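Local coordinates for protein ZmpA Glycopeptidase (Clostridium perfringens, PDB 6XSX) that acts as the catalytic module of a glycopeptidase, an M60-family metalloprotease that probably cuts the polypeptide of glycoproteins, at residues K363-R368 / D396-D401; W356-Y361 / S403-R408; R292-V297 / N388-A393. One frame throughout, in Å; residues are numbered along the deposited sequence.

Contact 1 (K363-R368 / D396-D401). With EDO (1,2-ethanediol), chain G.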
# COMPACT_ATOMS: atom_id res chain seq x y z
N LYS A 363 16.47 -0.84 -6.00
CA LYS A 363 15.45 -0.97 -4.97
C LYS A 363 15.60 0.09 -3.87
O LYS A 363 14.68 0.25 -3.07
CB LYS A 363 15.51 -2.38 -4.38
CG LYS A 363 16.77 -2.68 -3.58
CD LYS A 363 16.83 -4.14 -3.18
CE LYS A 363 17.69 -4.36 -1.96
NZ LYS A 363 17.56 -5.74 -1.45
N THR A 364 16.72 0.82 -3.84
CA THR A 364 16.90 1.90 -2.86
C THR A 364 16.25 3.21 -3.34
O THR A 364 16.27 4.20 -2.61
CB THR A 364 18.37 2.18 -2.50
OG1 THR A 364 19.06 2.74 -3.62
CG2 THR A 364 19.10 0.96 -1.97
N PHE A 365 15.70 3.22 -4.55
CA PHE A 365 15.21 4.47 -5.13
C PHE A 365 14.03 5.03 -4.33
O PHE A 365 14.06 6.18 -3.91
CB PHE A 365 14.85 4.30 -6.61
CG PHE A 365 14.03 5.44 -7.20
CD1 PHE A 365 14.55 6.72 -7.26
CD2 PHE A 365 12.75 5.22 -7.68
CE1 PHE A 365 13.80 7.76 -7.79
CE2 PHE A 365 12.00 6.27 -8.21
CZ PHE A 365 12.53 7.54 -8.26
N TRP A 366 12.97 4.22 -4.17
CA TRP A 366 11.71 4.77 -3.70
C TRP A 366 11.82 5.39 -2.30
O TRP A 366 11.42 6.54 -2.11
CB TRP A 366 10.56 3.76 -3.81
CG TRP A 366 9.23 4.43 -3.64
CD1 TRP A 366 8.32 4.25 -2.63
CD2 TRP A 366 8.68 5.45 -4.49
NE1 TRP A 366 7.24 5.07 -2.81
CE2 TRP A 366 7.44 5.83 -3.93
CE3 TRP A 366 9.11 6.07 -5.67
CZ2 TRP A 366 6.62 6.80 -4.53
CZ3 TRP A 366 8.31 7.04 -6.25
CH2 TRP A 366 7.08 7.40 -5.68
N PRO A 367 12.38 4.70 -1.28
CA PRO A 367 12.51 5.28 0.06
C PRO A 367 13.19 6.65 0.03
O PRO A 367 12.72 7.60 0.66
CB PRO A 367 13.29 4.23 0.86
CG PRO A 367 13.84 3.25 -0.18
CD PRO A 367 12.87 3.31 -1.34
N ARG A 368 14.25 6.76 -0.78
CA ARG A 368 15.02 7.99 -0.89
C ARG A 368 14.20 9.06 -1.61
O ARG A 368 14.23 10.22 -1.21
CB ARG A 368 16.38 7.73 -1.55
CG ARG A 368 17.27 6.76 -0.78
CD ARG A 368 18.60 6.53 -1.47
NE ARG A 368 19.28 7.81 -1.59
CZ ARG A 368 20.19 8.16 -2.50
NH1 ARG A 368 20.57 7.31 -3.44
NH2 ARG A 368 20.71 9.37 -2.48
N ASP A 396 18.58 13.78 -8.63
CA ASP A 396 19.40 13.97 -7.44
C ASP A 396 19.63 12.64 -6.72
O ASP A 396 20.76 12.35 -6.31
CB ASP A 396 18.77 14.96 -6.46
CG ASP A 396 18.74 16.40 -6.93
OD1 ASP A 396 19.72 16.83 -7.58
OD2 ASP A 396 17.74 17.09 -6.63
N VAL A 397 18.57 11.85 -6.53
CA VAL A 397 18.68 10.58 -5.83
C VAL A 397 19.71 9.69 -6.52
O VAL A 397 20.53 9.06 -5.86
CB VAL A 397 17.31 9.88 -5.68
CG1 VAL A 397 17.44 8.42 -5.27
CG2 VAL A 397 16.39 10.62 -4.71
N PHE A 398 19.68 9.64 -7.86
CA PHE A 398 20.54 8.72 -8.59
C PHE A 398 21.91 9.32 -8.87
O PHE A 398 22.85 8.59 -9.16
CB PHE A 398 19.89 8.27 -9.90
CG PHE A 398 19.09 6.99 -9.81
CD1 PHE A 398 19.71 5.75 -9.90
CD2 PHE A 398 17.71 7.02 -9.62
CE1 PHE A 398 18.98 4.58 -9.81
CE2 PHE A 398 16.98 5.85 -9.53
CZ PHE A 398 17.61 4.63 -9.63
N LYS A 399 22.02 10.66 -8.80
CA LYS A 399 23.16 11.39 -9.35
C LYS A 399 23.27 11.11 -10.85
O LYS A 399 24.37 10.96 -11.37
CB LYS A 399 24.48 11.01 -8.66
CG LYS A 399 24.57 11.27 -7.16
CD LYS A 399 24.33 12.72 -6.80
CE LYS A 399 24.76 13.07 -5.39
NZ LYS A 399 26.24 13.02 -5.25
N LEU A 400 22.12 11.03 -11.53
CA LEU A 400 22.09 10.78 -12.96
C LEU A 400 21.19 11.80 -13.63
O LEU A 400 20.23 12.29 -13.04
CB LEU A 400 21.58 9.36 -13.23
CG LEU A 400 22.52 8.21 -12.87
CD1 LEU A 400 21.79 6.86 -12.91
CD2 LEU A 400 23.74 8.18 -13.79
N ASP A 401 21.48 12.11 -14.90
CA ASP A 401 20.62 13.01 -15.64
C ASP A 401 19.47 12.20 -16.23
O ASP A 401 19.63 11.58 -17.29
CB ASP A 401 21.42 13.81 -16.68
CG ASP A 401 20.55 14.77 -17.47
OD1 ASP A 401 19.33 14.82 -17.22
OD2 ASP A 401 21.09 15.45 -18.34
C1 EDO G . 18.92 5.14 -5.95
O1 EDO G . 19.02 5.32 -4.55
C2 EDO G . 20.20 5.43 -6.65
O2 EDO G . 21.32 4.97 -5.92
O HOH W 1 22.49 11.04 -4.12
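F365 and F398 meet through F365 CD1 and F398 CE2, 3.4 Å apart, in an oblique approach with the ring planes at 32°. V397 CG1 reaches the edge of the F365 ring at CD1, 3.9 Å away, and the same methyl covers one face of the R368 guanidinium. It serves both because chi1 of V397 (166°) sets CG1 opposite the backbone N, between phenylalanine and arginine. R368, bent at chi3 (59°), directs its polar atoms past this methyl. R368 NH1 donates to O1 of a 1,2-ethanediol at 2.8 Å, and that oxygen donates in turn to T364 OG1 at 2.7 Å. The diol, probably a crystallisation additive, lays its C2 over one face of F398. Water 1 accepts from R368 NH2 (2.9 Å) and donates to D396 O (3.1 Å), joining the two segments. In the next shell, D362 holds both T364 OG1, through OD1, and the diol, through OD2. L355 and L358 back the F365 ring, while Y420 and Y424 hold the D396 carboxylate. Just past the contact, K399 with its positive phi is the C-prime residue of the Schellman motif that ends helix 383-398.

Contact 2 (W356-Y361 / S403-R408)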
# COMPACT_ATOMS: atom_id res chain seq x y z
N TRP A 356 8.52 3.30 -11.44
CA TRP A 356 8.60 1.87 -11.16
C TRP A 356 9.87 1.28 -11.77
O TRP A 356 10.56 0.47 -11.14
CB TRP A 356 7.33 1.16 -11.65
CG TRP A 356 7.35 -0.32 -11.40
CD1 TRP A 356 7.24 -1.31 -12.33
CD2 TRP A 356 7.52 -0.98 -10.13
NE1 TRP A 356 7.29 -2.54 -11.72
CE2 TRP A 356 7.48 -2.37 -10.38
CE3 TRP A 356 7.69 -0.53 -8.81
CZ2 TRP A 356 7.62 -3.31 -9.36
CZ3 TRP A 356 7.83 -1.47 -7.80
CH2 TRP A 356 7.79 -2.84 -8.07
N GLN A 357 10.19 1.69 -13.01
CA GLN A 357 11.38 1.24 -13.72
C GLN A 357 12.64 1.57 -12.93
O GLN A 357 13.54 0.73 -12.84
CB GLN A 357 11.46 1.87 -15.11
CG GLN A 357 10.41 1.35 -16.07
CD GLN A 357 10.62 1.89 -17.47
OE1 GLN A 357 10.82 3.08 -17.66
NE2 GLN A 357 10.56 1.00 -18.45
N LEU A 358 12.72 2.80 -12.40
CA LEU A 358 13.87 3.21 -11.60
C LEU A 358 13.98 2.35 -10.35
O LEU A 358 15.09 2.08 -9.89
CB LEU A 358 13.78 4.70 -11.25
CG LEU A 358 13.82 5.66 -12.44
CD1 LEU A 358 13.60 7.11 -12.00
CD2 LEU A 358 15.13 5.54 -13.23
N GLN A 359 12.83 1.91 -9.81
CA GLN A 359 12.78 1.09 -8.61
C GLN A 359 13.16 -0.36 -8.93
O GLN A 359 13.78 -1.04 -8.11
CB GLN A 359 11.40 1.16 -7.95
CG GLN A 359 11.24 0.28 -6.72
CD GLN A 359 12.08 0.71 -5.54
OE1 GLN A 359 12.57 1.84 -5.47
NE2 GLN A 359 12.27 -0.19 -4.60
N LEU A 360 12.80 -0.83 -10.12
CA LEU A 360 13.24 -2.14 -10.57
C LEU A 360 14.77 -2.13 -10.71
O LEU A 360 15.43 -3.09 -10.34
CB LEU A 360 12.57 -2.47 -11.91
CG LEU A 360 11.08 -2.84 -11.86
CD1 LEU A 360 10.48 -2.82 -13.26
CD2 LEU A 360 10.89 -4.23 -11.26
N TYR A 361 15.31 -1.02 -11.22
CA TYR A 361 16.74 -0.89 -11.48
C TYR A 361 17.52 -0.85 -10.17
O TYR A 361 18.57 -1.48 -10.07
CB TYR A 361 17.03 0.34 -12.35
CG TYR A 361 18.50 0.66 -12.50
CD1 TYR A 361 19.34 -0.18 -13.22
CD2 TYR A 361 19.05 1.79 -11.92
CE1 TYR A 361 20.69 0.10 -13.37
CE2 TYR A 361 20.40 2.08 -12.05
CZ TYR A 361 21.22 1.24 -12.78
OH TYR A 361 22.55 1.51 -12.91
N SER A 403 16.58 13.25 -17.40
CA SER A 403 15.67 14.01 -18.25
C SER A 403 15.20 13.17 -19.44
O SER A 403 14.00 13.12 -19.72
CB SER A 403 16.26 15.33 -18.68
OG SER A 403 16.18 16.29 -17.62
N GLU A 404 16.15 12.51 -20.12
CA GLU A 404 15.84 11.70 -21.29
C GLU A 404 14.88 10.56 -20.91
O GLU A 404 13.90 10.31 -21.62
CB GLU A 404 17.12 11.20 -21.95
CG GLU A 404 16.86 10.19 -23.06
CD GLU A 404 18.09 9.73 -23.82
OE1 GLU A 404 17.93 8.96 -24.78
OE2 GLU A 404 19.21 10.15 -23.44
N HIS A 405 15.17 9.89 -19.79
CA HIS A 405 14.35 8.79 -19.28
C HIS A 405 12.88 9.20 -19.23
O HIS A 405 12.00 8.50 -19.74
CB HIS A 405 14.88 8.33 -17.90
CG HIS A 405 14.06 7.26 -17.26
ND1 HIS A 405 14.12 5.94 -17.66
CD2 HIS A 405 13.16 7.31 -16.25
CE1 HIS A 405 13.28 5.22 -16.93
NE2 HIS A 405 12.69 6.04 -16.05
N PHE A 406 12.61 10.35 -18.60
CA PHE A 406 11.25 10.80 -18.40
C PHE A 406 10.65 11.33 -19.71
O PHE A 406 9.48 11.06 -20.00
CB PHE A 406 11.18 11.81 -17.26
CG PHE A 406 11.22 11.21 -15.87
CD1 PHE A 406 10.08 10.70 -15.29
CD2 PHE A 406 12.40 11.19 -15.14
CE1 PHE A 406 10.11 10.16 -14.01
CE2 PHE A 406 12.44 10.66 -13.86
CZ PHE A 406 11.29 10.14 -13.30
N GLU A 407 11.44 12.05 -20.52
CA GLU A 407 10.87 12.55 -21.76
C GLU A 407 10.56 11.40 -22.73
O GLU A 407 9.66 11.52 -23.56
CB GLU A 407 11.57 13.81 -22.30
CG GLU A 407 12.82 13.58 -23.11
CD GLU A 407 13.62 14.83 -23.44
OE1 GLU A 407 14.86 14.74 -23.48
OE2 GLU A 407 13.01 15.91 -23.66
N ARG A 408 11.24 10.25 -22.57
CA ARG A 408 10.95 9.11 -23.44
C ARG A 408 9.58 8.50 -23.11
O ARG A 408 8.98 7.85 -23.95
CB ARG A 408 12.07 8.07 -23.38
CG ARG A 408 13.31 8.46 -24.16
CD ARG A 408 14.26 7.28 -24.26
NE ARG A 408 15.35 7.59 -25.16
CZ ARG A 408 15.41 7.20 -26.43
NH1 ARG A 408 14.45 6.47 -26.97
NH2 ARG A 408 16.46 7.56 -27.16
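Two helices of the M60 peptidase module face each other here through side chains rather than backbones: the axes of the short segments 356-361 and 403-408 stay 12.4 Å apart, their N-to-C directions differ by 132°, and H405 and L358 bridge the distance from opposite directions. L358 CD2 sits over one face of the imidazole, 4.0 Å from the H405 ring centroid, a CH-pi contact. In the histidine, chi1 of 177° puts CG anti to the backbone N and brings the ring up to L358. The other leucine branch, L358 CD1, packs at 4.0 Å on F406 CZ, so one leucine forks over two consecutive residues of the opposing helix. Beside it Q357 brings OE1 to 3.3 Å from H405 CE1, the amide and ring planes being 37° apart. Both ends of that amide are held from outside: Q357 OE1 is hydrogen-bonded to H409 NE2, and Q357 NE2 to the carbonyls of W432 and A434, which fixes its rotation. H405 likewise has its main polar partner in P354, one turn earlier in the leucine's helix. Within helix 403-408, R408 and E404 form a salt bridge, R408 NE (2.9 Å) and NH2 (3.1 Å) both meeting the single oxygen E404 OE1. The contact is wide-spaced helix-helix packing in the helical part of the M60 domain, with H405 and L358 filling the interface.

Contact 3 (R292-V297 / N388-A393)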
# COMPACT_ATOMS: atom_id res chain seq x y z
N ARG A 292 2.49 18.43 -2.91
CA ARG A 292 3.61 18.82 -3.76
C ARG A 292 3.84 17.78 -4.86
O ARG A 292 4.49 18.08 -5.86
CB ARG A 292 4.90 18.96 -2.95
CG ARG A 292 4.81 19.96 -1.81
CD ARG A 292 6.08 19.88 -0.97
NE ARG A 292 6.18 21.05 -0.11
CZ ARG A 292 6.49 22.28 -0.52
NH1 ARG A 292 6.74 22.54 -1.79
NH2 ARG A 292 6.54 23.27 0.37
N THR A 293 3.32 16.56 -4.67
CA THR A 293 3.46 15.50 -5.65
C THR A 293 2.08 15.15 -6.23
O THR A 293 1.11 15.84 -5.96
CB THR A 293 4.23 14.31 -5.07
OG1 THR A 293 4.54 13.44 -6.16
CG2 THR A 293 3.46 13.56 -3.99
N ILE A 294 2.01 14.08 -7.03
CA ILE A 294 0.73 13.58 -7.52
C ILE A 294 0.50 12.20 -6.89
O ILE A 294 0.96 11.19 -7.42
CB ILE A 294 0.69 13.50 -9.06
CG1 ILE A 294 1.20 14.78 -9.74
CG2 ILE A 294 -0.71 13.14 -9.54
CD1 ILE A 294 1.45 14.63 -11.24
N VAL A 295 -0.23 12.17 -5.76
CA VAL A 295 -0.28 10.98 -4.93
C VAL A 295 -1.08 9.87 -5.61
O VAL A 295 -0.82 8.69 -5.38
CB VAL A 295 -0.74 11.27 -3.48
CG1 VAL A 295 0.29 12.09 -2.74
CG2 VAL A 295 -2.12 11.92 -3.41
N GLU A 296 -2.02 10.26 -6.49
CA GLU A 296 -2.82 9.31 -7.25
C GLU A 296 -1.91 8.47 -8.14
O GLU A 296 -2.23 7.33 -8.49
CB GLU A 296 -3.88 10.03 -8.08
CG GLU A 296 -4.92 10.74 -7.24
CD GLU A 296 -4.62 12.18 -6.83
OE1 GLU A 296 -3.53 12.71 -7.18
OE2 GLU A 296 -5.48 12.78 -6.14
N VAL A 297 -0.77 9.04 -8.54
CA VAL A 297 0.14 8.28 -9.38
C VAL A 297 1.07 7.49 -8.46
O VAL A 297 1.12 6.26 -8.55
CB VAL A 297 0.89 9.18 -10.38
CG1 VAL A 297 2.00 8.44 -11.11
CG2 VAL A 297 -0.06 9.82 -11.39
N ASN A 388 7.94 17.77 -13.49
CA ASN A 388 9.29 18.27 -13.65
C ASN A 388 10.07 18.11 -12.35
O ASN A 388 11.28 17.89 -12.37
CB ASN A 388 9.32 19.71 -14.18
CG ASN A 388 9.30 19.78 -15.70
OD1 ASN A 388 10.34 19.97 -16.33
ND2 ASN A 388 8.13 19.62 -16.30
N ALA A 389 9.35 18.20 -11.22
CA ALA A 389 9.98 18.02 -9.92
C ALA A 389 10.45 16.57 -9.74
O ALA A 389 11.50 16.33 -9.15
CB ALA A 389 9.07 18.47 -8.80
N TRP A 390 9.66 15.61 -10.24
CA TRP A 390 10.04 14.20 -10.18
C TRP A 390 11.37 14.00 -10.89
O TRP A 390 12.23 13.26 -10.41
CB TRP A 390 8.99 13.31 -10.85
CG TRP A 390 7.64 13.23 -10.20
CD1 TRP A 390 7.27 13.69 -8.97
CD2 TRP A 390 6.49 12.58 -10.75
NE1 TRP A 390 5.95 13.39 -8.74
CE2 TRP A 390 5.45 12.71 -9.81
CE3 TRP A 390 6.23 11.91 -11.96
CZ2 TRP A 390 4.17 12.19 -10.03
CZ3 TRP A 390 4.97 11.39 -12.18
CH2 TRP A 390 3.95 11.54 -11.23
N VAL A 391 11.52 14.65 -12.05
CA VAL A 391 12.69 14.45 -12.88
C VAL A 391 13.92 14.93 -12.11
O VAL A 391 14.96 14.28 -12.13
CB VAL A 391 12.57 15.18 -14.22
CG1 VAL A 391 13.86 15.11 -15.03
CG2 VAL A 391 11.40 14.65 -15.03
N MET A 392 13.75 16.06 -11.41
CA MET A 392 14.85 16.69 -10.69
C MET A 392 15.20 15.88 -9.45
O MET A 392 16.39 15.63 -9.21
CB MET A 392 14.50 18.13 -10.31
CG MET A 392 14.50 19.04 -11.53
SD MET A 392 14.15 20.78 -11.16
CE MET A 392 12.44 20.70 -10.63
N ALA A 393 14.17 15.47 -8.70
CA ALA A 393 14.34 14.72 -7.46
C ALA A 393 14.93 13.33 -7.74
O ALA A 393 15.85 12.90 -7.04
CB ALA A 393 13.03 14.63 -6.71
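W390 carries the contact alone on its side, its indole reaching T293, I294 and V297, while its neighbours along helix 383-398 tie the same helix to other parts of the fold. First in sequence is N388, tying the helix to W414 and T417. Next comes W390, where chi1 of -67° sets CG anti to the carbonyl carbon and helps to bring the indole to T293. W390 NE1 donates to T293 OG1 at 2.9 Å in a fairly straight bond (160° at the hydrogen) that arrives close to the plane of the indole. This single bond satisfies the only polar atom of the buried ring system and, together with the packing of I294 and V297, probably helps to fix the rotation of the indole. The six-membered ring then meets hydrocarbon: W390 CZ2 lies 3.8 Å from I294 CB, and W390 CH2 lies 3.7 Å from V297 CG1, both obliquely. L355 of helix 347-361 and the H387 ring, edge-to-face, add further contacts to the indole. V391 packs on T417 and T421 of helix 415-421. On the first segment, I294 stands at the N-cap position of helix 295-298, with V297 N bonded to I294 O at 3.0 Å. A buried tryptophan of helix 383-398 thus joins the N-terminus of helix 295-298 to its own helix through one N-H...O bond and apolar packing, in the helical part of the M60 domain.

In the fold
All three contacts lie in the helical part of the M60 peptidase domain, with centres 11 to 13 Å apart. Contact 1 is nested inside the loop closed by contact 2, and they touch directly: W366 N lies 2.8 Å from Q359 OE1, a probable hydrogen bond. Contacts 1 and 3 share helix 383-398, one near its end and the other in its middle, and contact 3 meets contact 2 where F406 CG packs on V391 CG2 at 3.5 Å. Segment 292-297 soon follows helix 277-286, whose H281, E282 and H285 fit an HExxH pattern consistent with a metalloprotease site, though no metal is bound to them here.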